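Local atomic coordinates of NADH:ubiquinone oxidoreductase, Na translocating, F subunit (Porphyromonas gingivalis, PDB entry 2R6H), a protein that belongs to the flavin-dependent oxidoreductases, this fragment pairing an FAD-binding beta-barrel domain with a Rossmann-like NAD-binding domain. Residues F150-I162 against Y246-M260. Numbering follows the deposited sequence.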
loop_
_atom_site.group_PDB
_atom_site.type_symbol
_atom_site.label_atom_id
_atom_site.label_comp_id
_atom_site.label_asym_id
_atom_site.label_seq_id
_atom_site.Cartn_x
_atom_site.Cartn_y
_atom_site.Cartn_z
ATOM N N PHE A 150 10.331 9.314 4.888
ATOM C CA PHE A 150 9.085 9.064 5.601
ATOM C C PHE A 150 9.299 8.107 6.770
ATOM O O PHE A 150 9.273 6.888 6.599
ATOM C CB PHE A 150 8.025 8.502 4.650
ATOM C CG PHE A 150 6.711 8.206 5.313
ATOM C CD1 PHE A 150 6.185 6.925 5.300
ATOM C CD2 PHE A 150 5.999 9.209 5.950
ATOM C CE1 PHE A 150 4.977 6.649 5.909
ATOM C CE2 PHE A 150 4.790 8.940 6.561
ATOM C CZ PHE A 150 4.278 7.659 6.541
ATOM N N HIS A 151 9.519 8.596 8.025
ATOM C CA HIS A 151 9.929 7.733 9.133
ATOM C C HIS A 151 9.220 8.066 10.450
ATOM O O HIS A 151 8.805 9.205 10.676
ATOM C CB HIS A 151 11.451 7.809 9.346
ATOM C CG HIS A 151 12.267 7.482 8.126
ATOM N ND1 HIS A 151 13.311 8.270 7.700
ATOM C CD2 HIS A 151 12.188 6.448 7.254
ATOM C CE1 HIS A 151 13.839 7.739 6.606
ATOM N NE2 HIS A 151 13.177 6.637 6.317
ATOM N N ILE A 152 9.135 7.065 11.328
ATOM C CA ILE A 152 8.563 7.242 12.657
ATOM C C ILE A 152 9.292 8.334 13.431
ATOM O O ILE A 152 10.516 8.445 13.364
ATOM C CB ILE A 152 8.607 5.933 13.469
ATOM C CG1 ILE A 152 8.094 4.765 12.625
ATOM C CG2 ILE A 152 7.792 6.072 14.746
ATOM C CD1 ILE A 152 8.478 3.405 13.168
ATOM N N GLN A 153 8.532 9.140 14.166
ATOM C CA GLN A 153 9.110 10.159 15.029
ATOM C C GLN A 153 9.494 9.577 16.383
ATOM O O GLN A 153 8.769 8.755 16.944
ATOM C CB GLN A 153 8.134 11.324 15.212
ATOM C CG GLN A 153 7.603 11.892 13.909
ATOM C CD GLN A 153 8.696 12.489 13.046
ATOM O OE1 GLN A 153 9.297 13.505 13.399
ATOM N NE2 GLN A 153 8.961 11.861 11.906
ATOM N N ASP A 154 10.636 10.007 16.904
ATOM C CA ASP A 154 11.014 9.695 18.276
ATOM C C ASP A 154 10.180 10.496 19.269
ATOM O O ASP A 154 10.606 11.545 19.751
ATOM C CB ASP A 154 12.505 9.955 18.494
ATOM C CG ASP A 154 13.383 9.107 17.594
ATOM O OD1 ASP A 154 12.860 8.152 16.981
ATOM O OD2 ASP A 154 14.594 9.396 17.500
ATOM N N THR A 155 8.987 9.992 19.566
ATOM C CA THR A 155 8.143 10.560 20.612
ATOM C C THR A 155 7.546 9.455 21.478
ATOM O O THR A 155 7.694 8.270 21.177
ATOM C CB THR A 155 7.001 11.401 20.012
ATOM O OG1 THR A 155 7.430 11.983 18.775
ATOM C CG2 THR A 155 6.590 12.507 20.972
ATOM N N ASP A 156 6.872 9.847 22.555
ATOM C CA ASP A 156 5.974 8.945 23.268
ATOM C C ASP A 156 4.531 9.141 22.813
ATOM O O ASP A 156 3.608 8.530 23.352
ATOM C CB ASP A 156 6.087 9.161 24.778
ATOM C CG ASP A 156 7.496 8.944 25.293
ATOM O OD1 ASP A 156 8.161 7.994 24.828
ATOM O OD2 ASP A 156 7.940 9.723 26.163
ATOM N N ALA A 157 4.350 9.998 21.814
ATOM C CA ALA A 157 3.014 10.424 21.375
ATOM C C ALA A 157 2.108 9.280 20.918
ATOM O O ALA A 157 2.590 8.222 20.518
ATOM C CB ALA A 157 3.149 11.438 20.261
ATOM N N GLU A 158 0.796 9.485 20.961
ATOM C CA GLU A 158 -0.099 8.504 20.360
ATOM C C GLU A 158 0.088 8.509 18.854
ATOM O O GLU A 158 0.285 9.560 18.260
ATOM C CB GLU A 158 -1.564 8.799 20.689
ATOM C CG GLU A 158 -2.529 7.794 20.068
ATOM C CD GLU A 158 -3.998 8.077 20.379
ATOM O OE1 GLU A 158 -4.288 8.921 21.268
ATOM O OE2 GLU A 158 -4.862 7.434 19.726
HETATM N N MSE A 159 0.027 7.336 18.239
HETATM C CA MSE A 159 0.070 7.254 16.795
HETATM C C MSE A 159 -1.275 6.792 16.249
HETATM O O MSE A 159 -1.912 5.889 16.800
HETATM C CB MSE A 159 1.159 6.288 16.344
HETATM C CG MSE A 159 2.422 6.318 17.190
HETATM SE SE MSE A 159 3.968 5.451 16.325
HETATM C CE MSE A 159 4.668 4.446 17.864
ATOM N N LEU A 160 -1.700 7.429 15.163
ATOM C CA LEU A 160 -2.870 6.996 14.413
ATOM C C LEU A 160 -2.493 6.815 12.949
ATOM O O LEU A 160 -2.171 7.788 12.267
ATOM C CB LEU A 160 -3.990 8.024 14.532
ATOM C CG LEU A 160 -5.420 7.542 14.273
ATOM C CD1 LEU A 160 -6.426 8.490 14.921
ATOM C CD2 LEU A 160 -5.680 7.403 12.782
ATOM N N TYR A 161 -2.520 5.570 12.475
ATOM C CA TYR A 161 -2.199 5.252 11.084
ATOM C C TYR A 161 -3.449 5.212 10.218
ATOM O O TYR A 161 -4.459 4.624 10.598
ATOM C CB TYR A 161 -1.470 3.911 11.000
ATOM C CG TYR A 161 -0.012 4.000 11.361
ATOM C CD1 TYR A 161 0.406 3.932 12.682
ATOM C CD2 TYR A 161 0.951 4.166 10.376
ATOM C CE1 TYR A 161 1.741 4.026 13.003
ATOM C CE2 TYR A 161 2.288 4.259 10.688
ATOM C CZ TYR A 161 2.680 4.187 12.001
ATOM O OH TYR A 161 4.020 4.280 12.299
ATOM N N ILE A 162 -3.384 5.844 9.056
ATOM C CA ILE A 162 -4.515 5.882 8.142
ATOM C C ILE A 162 -4.062 5.368 6.788
ATOM O O ILE A 162 -3.366 6.074 6.067
ATOM C CB ILE A 162 -5.010 7.328 7.906
ATOM C CG1 ILE A 162 -5.311 8.040 9.221
ATOM C CG2 ILE A 162 -6.229 7.329 7.003
ATOM C CD1 ILE A 162 -5.828 9.436 9.031
ATOM N N TYR A 246 -13.676 7.528 16.845
ATOM C CA TYR A 246 -12.528 7.676 17.730
ATOM C C TYR A 246 -12.275 9.142 18.064
ATOM O O TYR A 246 -12.281 9.533 19.232
ATOM C CB TYR A 246 -11.280 7.059 17.096
ATOM C CG TYR A 246 -10.098 6.963 18.035
ATOM C CD1 TYR A 246 -10.211 6.317 19.260
ATOM C CD2 TYR A 246 -8.871 7.518 17.698
ATOM C CE1 TYR A 246 -9.134 6.226 20.122
ATOM C CE2 TYR A 246 -7.789 7.433 18.554
ATOM C CZ TYR A 246 -7.926 6.786 19.763
ATOM O OH TYR A 246 -6.852 6.699 20.618
ATOM N N LEU A 247 -12.053 9.949 17.032
ATOM C CA LEU A 247 -11.554 11.307 17.215
ATOM C C LEU A 247 -12.594 12.190 17.898
ATOM O O LEU A 247 -12.320 12.804 18.930
ATOM C CB LEU A 247 -11.150 11.916 15.871
ATOM C CG LEU A 247 -9.831 11.422 15.272
ATOM C CD1 LEU A 247 -9.271 12.441 14.291
ATOM C CD2 LEU A 247 -8.824 11.117 16.369
ATOM N N LYS A 248 -13.787 12.247 17.316
ATOM C CA LYS A 248 -14.858 13.084 17.845
ATOM C C LYS A 248 -14.852 13.089 19.370
ATOM O O LYS A 248 -14.868 14.148 19.997
ATOM C CB LYS A 248 -16.216 12.610 17.325
ATOM C CG LYS A 248 -17.367 13.548 17.648
ATOM C CD LYS A 248 -18.671 13.050 17.047
ATOM C CE LYS A 248 -19.872 13.618 17.787
ATOM N NZ LYS A 248 -20.697 14.497 16.912
ATOM N N ASP A 249 -14.830 11.898 19.960
ATOM C CA ASP A 249 -14.891 11.760 21.412
ATOM C C ASP A 249 -13.531 11.787 22.117
ATOM O O ASP A 249 -13.453 11.551 23.316
ATOM C CB ASP A 249 -15.645 10.477 21.789
ATOM C CG ASP A 249 -17.112 10.507 21.367
ATOM O OD1 ASP A 249 -17.663 11.616 21.183
ATOM O OD2 ASP A 249 -17.714 9.420 21.227
ATOM N N HIS A 250 -12.464 12.074 21.385
ATOM C CA HIS A 250 -11.119 12.015 21.954
ATOM C C HIS A 250 -10.793 13.303 22.679
ATOM O O HIS A 250 -11.175 14.386 22.239
ATOM C CB HIS A 250 -10.090 11.756 20.860
ATOM C CG HIS A 250 -8.725 11.409 21.371
ATOM N ND1 HIS A 250 -7.742 12.353 21.566
ATOM C CD2 HIS A 250 -8.173 10.217 21.700
ATOM C CE1 HIS A 250 -6.645 11.760 22.001
ATOM N NE2 HIS A 250 -6.880 10.465 22.092
ATOM N N ASP A 251 -10.079 13.201 23.795
ATOM C CA ASP A 251 -9.826 14.373 24.630
ATOM C C ASP A 251 -8.927 15.402 23.946
ATOM O O ASP A 251 -9.131 16.604 24.093
ATOM C CB ASP A 251 -9.245 13.960 25.984
ATOM C CG ASP A 251 -9.572 14.948 27.087
ATOM O OD1 ASP A 251 -9.982 16.086 26.777
ATOM O OD2 ASP A 251 -9.421 14.583 28.271
ATOM N N ALA A 252 -7.930 14.932 23.202
ATOM C CA ALA A 252 -6.993 15.848 22.541
ATOM C C ALA A 252 -6.425 15.308 21.225
ATOM O O ALA A 252 -5.333 14.748 21.193
ATOM C CB ALA A 252 -5.865 16.245 23.489
ATOM N N PRO A 253 -7.166 15.499 20.128
ATOM C CA PRO A 253 -6.746 14.997 18.821
ATOM C C PRO A 253 -5.446 15.638 18.358
ATOM O O PRO A 253 -4.815 15.134 17.437
ATOM C CB PRO A 253 -7.893 15.425 17.905
ATOM C CG PRO A 253 -9.036 15.663 18.802
ATOM C CD PRO A 253 -8.458 16.196 20.060
ATOM N N GLU A 254 -5.043 16.731 18.988
ATOM C CA GLU A 254 -3.924 17.514 18.483
ATOM C C GLU A 254 -2.569 17.044 19.037
ATOM O O GLU A 254 -1.511 17.585 18.687
ATOM C CB GLU A 254 -4.156 19.007 18.748
ATOM C CG GLU A 254 -4.091 19.423 20.216
ATOM C CD GLU A 254 -5.352 19.111 21.016
ATOM O OE1 GLU A 254 -6.333 18.574 20.452
ATOM O OE2 GLU A 254 -5.364 19.412 22.228
ATOM N N ASP A 255 -2.617 16.022 19.887
ATOM C CA ASP A 255 -1.422 15.461 20.502
ATOM C C ASP A 255 -1.039 14.181 19.806
ATOM O O ASP A 255 -0.149 13.451 20.245
ATOM C CB ASP A 255 -1.678 15.146 21.972
ATOM C CG ASP A 255 -1.901 16.386 22.799
ATOM O OD1 ASP A 255 -1.670 17.493 22.258
ATOM O OD2 ASP A 255 -2.303 16.254 23.981
ATOM N N ILE A 256 -1.741 13.891 18.727
ATOM C CA ILE A 256 -1.540 12.647 18.028
ATOM C C ILE A 256 -0.636 12.897 16.837
ATOM O O ILE A 256 -0.672 13.972 16.238
ATOM C CB ILE A 256 -2.888 12.070 17.554
ATOM C CG1 ILE A 256 -3.820 11.838 18.747
ATOM C CG2 ILE A 256 -2.682 10.782 16.762
ATOM C CD1 ILE A 256 -5.171 11.261 18.362
ATOM N N GLU A 257 0.197 11.915 16.521
ATOM C CA GLU A 257 0.925 11.928 15.270
ATOM C C GLU A 257 0.126 11.079 14.310
ATOM O O GLU A 257 -0.312 9.985 14.649
ATOM C CB GLU A 257 2.352 11.393 15.446
ATOM C CG GLU A 257 3.351 12.462 15.904
ATOM C CD GLU A 257 4.471 11.918 16.786
ATOM O OE1 GLU A 257 4.691 10.676 16.781
ATOM O OE2 GLU A 257 5.123 12.749 17.478
ATOM N N TYR A 258 -0.091 11.619 13.118
ATOM C CA TYR A 258 -0.874 10.964 12.083
ATOM C C TYR A 258 0.038 10.459 10.973
ATOM O O TYR A 258 0.654 11.248 10.251
ATOM C CB TYR A 258 -1.891 11.951 11.514
ATOM C CG TYR A 258 -2.919 12.351 12.529
ATOM C CD1 TYR A 258 -2.699 13.406 13.389
ATOM C CD2 TYR A 258 -4.103 11.650 12.650
ATOM C CE1 TYR A 258 -3.630 13.755 14.336
ATOM C CE2 TYR A 258 -5.042 11.998 13.588
ATOM C CZ TYR A 258 -4.798 13.047 14.427
ATOM O OH TYR A 258 -5.738 13.386 15.362
ATOM N N TYR A 259 0.149 9.148 10.830
ATOM C CA TYR A 259 0.893 8.624 9.700
ATOM C C TYR A 259 -0.086 8.074 8.688
ATOM O O TYR A 259 -0.772 7.104 8.955
ATOM C CB TYR A 259 1.896 7.560 10.157
ATOM C CG TYR A 259 2.886 8.078 11.181
ATOM C CD1 TYR A 259 4.132 8.559 10.798
ATOM C CD2 TYR A 259 2.562 8.108 12.526
ATOM C CE1 TYR A 259 5.025 9.047 11.738
ATOM C CE2 TYR A 259 3.451 8.589 13.468
ATOM C CZ TYR A 259 4.676 9.055 13.072
ATOM O OH TYR A 259 5.537 9.528 14.026
HETATM N N MSE A 260 -0.185 8.708 7.532
HETATM C CA MSE A 260 -1.069 8.178 6.514
HETATM C C MSE A 260 -0.367 7.958 5.191
HETATM O O MSE A 260 0.587 8.646 4.863
HETATM C CB MSE A 260 -2.292 9.069 6.323
HETATM C CG MSE A 260 -2.183 10.068 5.200
HETATM SE SE MSE A 260 -3.837 11.105 5.039
HETATM C CE MSE A 260 -5.104 9.647 5.213
#
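Glu257 and Tyr259 receive the loop around Gln153 and Thr155 through a chain of polar contacts on one face of a parallel sheet, that of the Rossmann-like NAD-binding domain. Thr155 OG1 donates to the syn lone pair of Glu257 OE2 at 2.8 Å, and the other oxygen, OE1, is met from above the carboxylate plane by Tyr259 OH. That hydroxyl in turn accepts the backbone N of Gln153 at 3.0 Å (N-H...O 161°), so it both donates and accepts. Arg186 makes a salt bridge to Glu257 OE1, which probably helps to stabilise the buried carboxylate.

Strands 158-162 and 256-260 run parallel, their N-to-C directions 22° apart. Their register is fixed by Glu257 N to Glu158 O, Leu160 N to Glu257 O, Tyr259 N to Leu160 O and Ile162 N to Tyr259 O, all 2.9 to 3.0 Å.

On the opposite face, Glu158 has CG anti to the backbone N and stays extended beyond it, bringing OE2 to the edge of the Tyr246 ring, near its plane, where the hydroxyl donates to it over a modelled distance too short to be relied on; His250 NE2 adds a weak bond to OE1. Lys187 pairs with OE2. Deeper in, Leu160 CD1 lies 3.8 Å from both Tyr246 CD2 and Leu247 CD2, joining strand to helix 238-247.

Back beside the loop, the Tyr161 and Tyr259 rings are nearly parallel (21°) but offset so far that they scarcely overlap, and Tyr259 CB lies over one face of the Tyr161 ring, 3.4 Å from Tyr161 CE2.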